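PDB 6AR0: sarcolemmal membrane-associated protein from Homo sapiens, which joins the STRIPAK phosphatase-kinase complex, which dephosphorylates the kinase STK3 to inhibit Hippo signaling, and is represented here by its FHA domain. Local coordinates for residues A[96-108]-A[120-134]. Residues are numbered along the deposited sequence; the frame is centred on the assembly and turned at random.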
# COMPACT_ATOMS: atom_id res chain seq x y z
N GLU A 96 11.92 2.53 3.01
CA GLU A 96 12.07 1.08 3.06
C GLU A 96 11.00 0.45 3.94
O GLU A 96 10.71 0.92 5.05
CB GLU A 96 13.46 0.71 3.59
CG GLU A 96 13.67 -0.78 3.58
CD GLU A 96 15.06 -1.24 3.98
OE1 GLU A 96 15.93 -0.41 4.30
OE2 GLU A 96 15.30 -2.48 3.93
N ILE A 97 10.42 -0.65 3.44
CA ILE A 97 9.45 -1.45 4.16
C ILE A 97 10.05 -2.82 4.46
O ILE A 97 10.87 -3.37 3.69
CB ILE A 97 8.10 -1.57 3.42
CG1 ILE A 97 8.29 -1.98 1.96
CG2 ILE A 97 7.35 -0.24 3.51
CD1 ILE A 97 6.99 -2.38 1.24
N LEU A 98 9.65 -3.37 5.61
CA LEU A 98 10.15 -4.65 6.11
C LEU A 98 8.96 -5.57 6.31
O LEU A 98 7.81 -5.13 6.43
CB LEU A 98 10.91 -4.47 7.43
CG LEU A 98 12.16 -3.58 7.41
CD1 LEU A 98 12.81 -3.63 8.76
CD2 LEU A 98 13.16 -3.93 6.33
N SER A 99 9.24 -6.86 6.33
CA SER A 99 8.15 -7.82 6.43
C SER A 99 7.52 -7.75 7.81
O SER A 99 8.22 -7.80 8.83
CB SER A 99 8.68 -9.23 6.16
OG SER A 99 7.58 -10.07 5.87
N GLY A 100 6.20 -7.61 7.84
CA GLY A 100 5.45 -7.39 9.07
C GLY A 100 5.00 -5.97 9.31
O GLY A 100 4.27 -5.71 10.29
N ASP A 101 5.40 -5.04 8.46
CA ASP A 101 4.94 -3.67 8.59
C ASP A 101 3.42 -3.59 8.41
O ASP A 101 2.80 -4.37 7.69
CB ASP A 101 5.60 -2.76 7.56
CG ASP A 101 7.02 -2.37 7.89
OD1 ASP A 101 7.47 -2.59 9.04
OD2 ASP A 101 7.67 -1.82 6.97
N ILE A 102 2.84 -2.59 9.06
CA ILE A 102 1.44 -2.21 8.86
C ILE A 102 1.44 -0.98 7.96
O ILE A 102 1.99 0.06 8.31
CB ILE A 102 0.74 -1.91 10.19
CG1 ILE A 102 0.82 -3.13 11.13
CG2 ILE A 102 -0.70 -1.48 9.94
CD1 ILE A 102 0.24 -4.39 10.56
N ILE A 103 0.84 -1.11 6.79
CA ILE A 103 0.84 -0.07 5.77
C ILE A 103 -0.58 0.45 5.61
O ILE A 103 -1.52 -0.34 5.50
CB ILE A 103 1.31 -0.69 4.43
CG1 ILE A 103 2.65 -1.40 4.59
CG2 ILE A 103 1.31 0.32 3.31
CD1 ILE A 103 3.69 -0.48 5.01
N GLN A 104 -0.73 1.77 5.56
CA GLN A 104 -2.05 2.39 5.48
C GLN A 104 -2.09 3.38 4.32
O GLN A 104 -1.16 4.16 4.13
CB GLN A 104 -2.38 3.10 6.80
CG GLN A 104 -3.69 3.85 6.78
CD GLN A 104 -4.01 4.45 8.13
OE1 GLN A 104 -3.83 3.80 9.16
NE2 GLN A 104 -4.49 5.69 8.14
N PHE A 105 -3.17 3.34 3.56
CA PHE A 105 -3.42 4.27 2.47
C PHE A 105 -4.70 5.03 2.79
O PHE A 105 -5.77 4.43 2.93
CB PHE A 105 -3.55 3.56 1.13
CG PHE A 105 -2.43 2.61 0.85
CD1 PHE A 105 -1.13 3.06 0.72
CD2 PHE A 105 -2.65 1.24 0.77
CE1 PHE A 105 -0.09 2.18 0.47
CE2 PHE A 105 -1.60 0.36 0.53
CZ PHE A 105 -0.33 0.82 0.39
N GLY A 106 -4.58 6.35 2.87
CA GLY A 106 -5.68 7.20 3.29
C GLY A 106 -5.83 7.22 4.80
O GLY A 106 -5.04 6.64 5.55
N VAL A 107 -6.88 7.92 5.24
CA VAL A 107 -7.33 7.94 6.62
C VAL A 107 -8.85 7.82 6.60
O VAL A 107 -9.49 8.09 5.59
CB VAL A 107 -6.91 9.24 7.35
CG1 VAL A 107 -5.37 9.38 7.41
CG2 VAL A 107 -7.55 10.48 6.69
N ASP A 108 -9.43 7.41 7.73
CA ASP A 108 -10.88 7.44 7.83
C ASP A 108 -11.36 8.88 7.70
O ASP A 108 -10.76 9.80 8.25
CB ASP A 108 -11.33 6.89 9.19
CG ASP A 108 -11.20 5.39 9.32
OD1 ASP A 108 -10.72 4.72 8.38
OD2 ASP A 108 -11.59 4.87 10.39
N CYS A 120 -10.38 3.58 5.40
CA CYS A 120 -9.15 3.61 4.63
C CYS A 120 -8.57 2.19 4.55
O CYS A 120 -9.06 1.26 5.20
CB CYS A 120 -8.14 4.58 5.26
SG CYS A 120 -7.61 4.14 6.92
N ILE A 121 -7.52 2.02 3.75
CA ILE A 121 -6.91 0.70 3.61
C ILE A 121 -5.82 0.57 4.66
O ILE A 121 -4.90 1.38 4.71
CB ILE A 121 -6.36 0.50 2.20
CG1 ILE A 121 -7.48 0.53 1.17
CG2 ILE A 121 -5.54 -0.79 2.11
CD1 ILE A 121 -8.50 -0.59 1.27
N VAL A 122 -5.93 -0.46 5.51
CA VAL A 122 -4.94 -0.75 6.54
C VAL A 122 -4.55 -2.22 6.36
O VAL A 122 -5.41 -3.10 6.46
CB VAL A 122 -5.45 -0.50 7.97
CG1 VAL A 122 -4.32 -0.63 8.97
CG2 VAL A 122 -6.11 0.88 8.09
N SER A 123 -3.28 -2.47 6.08
CA SER A 123 -2.85 -3.80 5.66
C SER A 123 -1.60 -4.22 6.43
O SER A 123 -0.75 -3.40 6.76
CB SER A 123 -2.53 -3.76 4.16
OG SER A 123 -2.20 -4.99 3.54
N THR A 124 -1.49 -5.51 6.71
CA THR A 124 -0.18 -6.06 7.01
C THR A 124 0.47 -6.41 5.69
O THR A 124 -0.21 -6.88 4.77
CB THR A 124 -0.33 -7.35 7.81
OG1 THR A 124 -1.06 -7.08 9.00
CG2 THR A 124 1.04 -7.95 8.17
N ILE A 125 1.77 -6.17 5.57
CA ILE A 125 2.51 -6.56 4.37
C ILE A 125 3.58 -7.56 4.78
O ILE A 125 4.34 -7.32 5.73
CB ILE A 125 3.07 -5.34 3.59
CG1 ILE A 125 3.44 -5.70 2.14
CG2 ILE A 125 4.22 -4.67 4.35
CD1 ILE A 125 3.71 -4.49 1.22
N LYS A 126 3.63 -8.68 4.07
CA LYS A 126 4.68 -9.68 4.22
C LYS A 126 5.44 -9.74 2.90
O LYS A 126 4.84 -9.66 1.83
CB LYS A 126 4.09 -11.05 4.57
CG LYS A 126 3.39 -11.05 5.92
CD LYS A 126 4.38 -10.92 7.08
CE LYS A 126 3.68 -10.91 8.43
NZ LYS A 126 3.38 -12.30 8.89
N LEU A 127 6.76 -9.80 2.99
CA LEU A 127 7.63 -9.55 1.85
C LEU A 127 8.58 -10.72 1.67
O LEU A 127 9.18 -11.20 2.64
CB LEU A 127 8.45 -8.28 2.07
CG LEU A 127 7.62 -7.02 2.28
CD1 LEU A 127 8.53 -5.87 2.72
CD2 LEU A 127 6.86 -6.66 1.01
N PHE A 128 8.73 -11.16 0.42
CA PHE A 128 9.54 -12.33 0.08
C PHE A 128 10.44 -12.02 -1.10
O PHE A 128 10.00 -11.45 -2.10
CB PHE A 128 8.65 -13.54 -0.22
CG PHE A 128 7.70 -13.83 0.89
CD1 PHE A 128 8.08 -14.62 1.96
CD2 PHE A 128 6.46 -13.23 0.91
CE1 PHE A 128 7.20 -14.82 3.02
CE2 PHE A 128 5.59 -13.44 1.96
CZ PHE A 128 5.96 -14.24 3.02
N LEU A 129 11.71 -12.41 -0.96
CA LEU A 129 12.69 -12.27 -2.01
C LEU A 129 12.33 -13.18 -3.19
O LEU A 129 11.55 -14.12 -3.04
CB LEU A 129 14.07 -12.65 -1.46
CG LEU A 129 14.54 -11.92 -0.20
CD1 LEU A 129 15.86 -12.49 0.30
CD2 LEU A 129 14.67 -10.43 -0.45
N PRO A 130 12.91 -12.93 -4.36
CA PRO A 130 12.59 -13.78 -5.52
C PRO A 130 12.83 -15.25 -5.27
O PRO A 130 12.11 -16.08 -5.83
CB PRO A 130 13.50 -13.24 -6.62
CG PRO A 130 13.67 -11.81 -6.26
CD PRO A 130 13.72 -11.77 -4.75
N ASP A 131 13.83 -15.61 -4.46
CA ASP A 131 14.11 -17.01 -4.20
C ASP A 131 13.14 -17.63 -3.19
O ASP A 131 13.25 -18.83 -2.91
CB ASP A 131 15.57 -17.22 -3.78
CG ASP A 131 15.89 -16.65 -2.41
OD1 ASP A 131 14.98 -16.18 -1.71
OD2 ASP A 131 17.09 -16.67 -2.04
N GLY A 132 12.21 -16.86 -2.66
CA GLY A 132 11.20 -17.34 -1.75
C GLY A 132 11.47 -17.05 -0.28
O GLY A 132 10.55 -17.14 0.53
N MET A 133 12.71 -16.72 0.07
CA MET A 133 13.01 -16.42 1.47
C MET A 133 12.32 -15.13 1.90
O MET A 133 12.25 -14.17 1.14
CB MET A 133 14.51 -16.29 1.66
CG MET A 133 15.29 -17.56 1.39
SD MET A 133 14.86 -18.93 2.49
CE MET A 133 16.14 -20.10 2.06
N GLU A 134 11.84 -15.11 3.13
CA GLU A 134 11.25 -13.88 3.65
C GLU A 134 12.31 -12.80 3.75
O GLU A 134 13.47 -13.07 4.08
CB GLU A 134 10.59 -14.12 5.01
CG GLU A 134 9.76 -12.95 5.47
CD GLU A 134 8.84 -13.29 6.61
OE1 GLU A 134 8.93 -14.41 7.17
OE2 GLU A 134 8.01 -12.43 6.95
O HOH W 1 -10.99 2.10 7.94
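At the edge of the Phe105 ring, near its plane, sits Ile121 CG2, 3.8 Å from Phe105 CD2. The flat amide of Gln104 lies alongside Val122 on the other side of the sheet, its OE1 3.9 Å from Val122 CG2, while Gln104 NE2 comes within 3.7 Å of Cys120 SG. With Gln104 CG anti to the backbone N (chi1 176°) and the chain extended, this amide reaches past the strand end, where Gln104 NE2 donates to Gly106 O (2.8 Å), nearly in its own plane. Replacing Gln104 with an alanine removes the amide and is likely to leave Gly106 O without its donor, with a gap beside Cys120 SG and the flank of Val122. Antiparallel backbone bonds pair Ile103 with Ser123 and Phe105 with Ile121; beyond them Ile125 N donates to Asp101 O and Gly100 N to Ile125 O, so pairing runs into the type II turn from Leu98 to Asp101. On the Phe105 side, Ile103 CG1 meets Ile125 CG2 at 3.6 Å, and Ile97 crosses Ile125 and Leu127 at about a right angle. Ser99 OG is gripped twice: it accepts from Leu127 N (3.0 Å) and donates to the anti lone pair of Glu134 OE2 (2.6 Å). In this FHA beta sandwich, strand 102-105 lies between strands 78-80 and 117-128, strand 5-10 flanks the latter, and Ile103 and Leu127 pack on strand 66-71 of the second sheet.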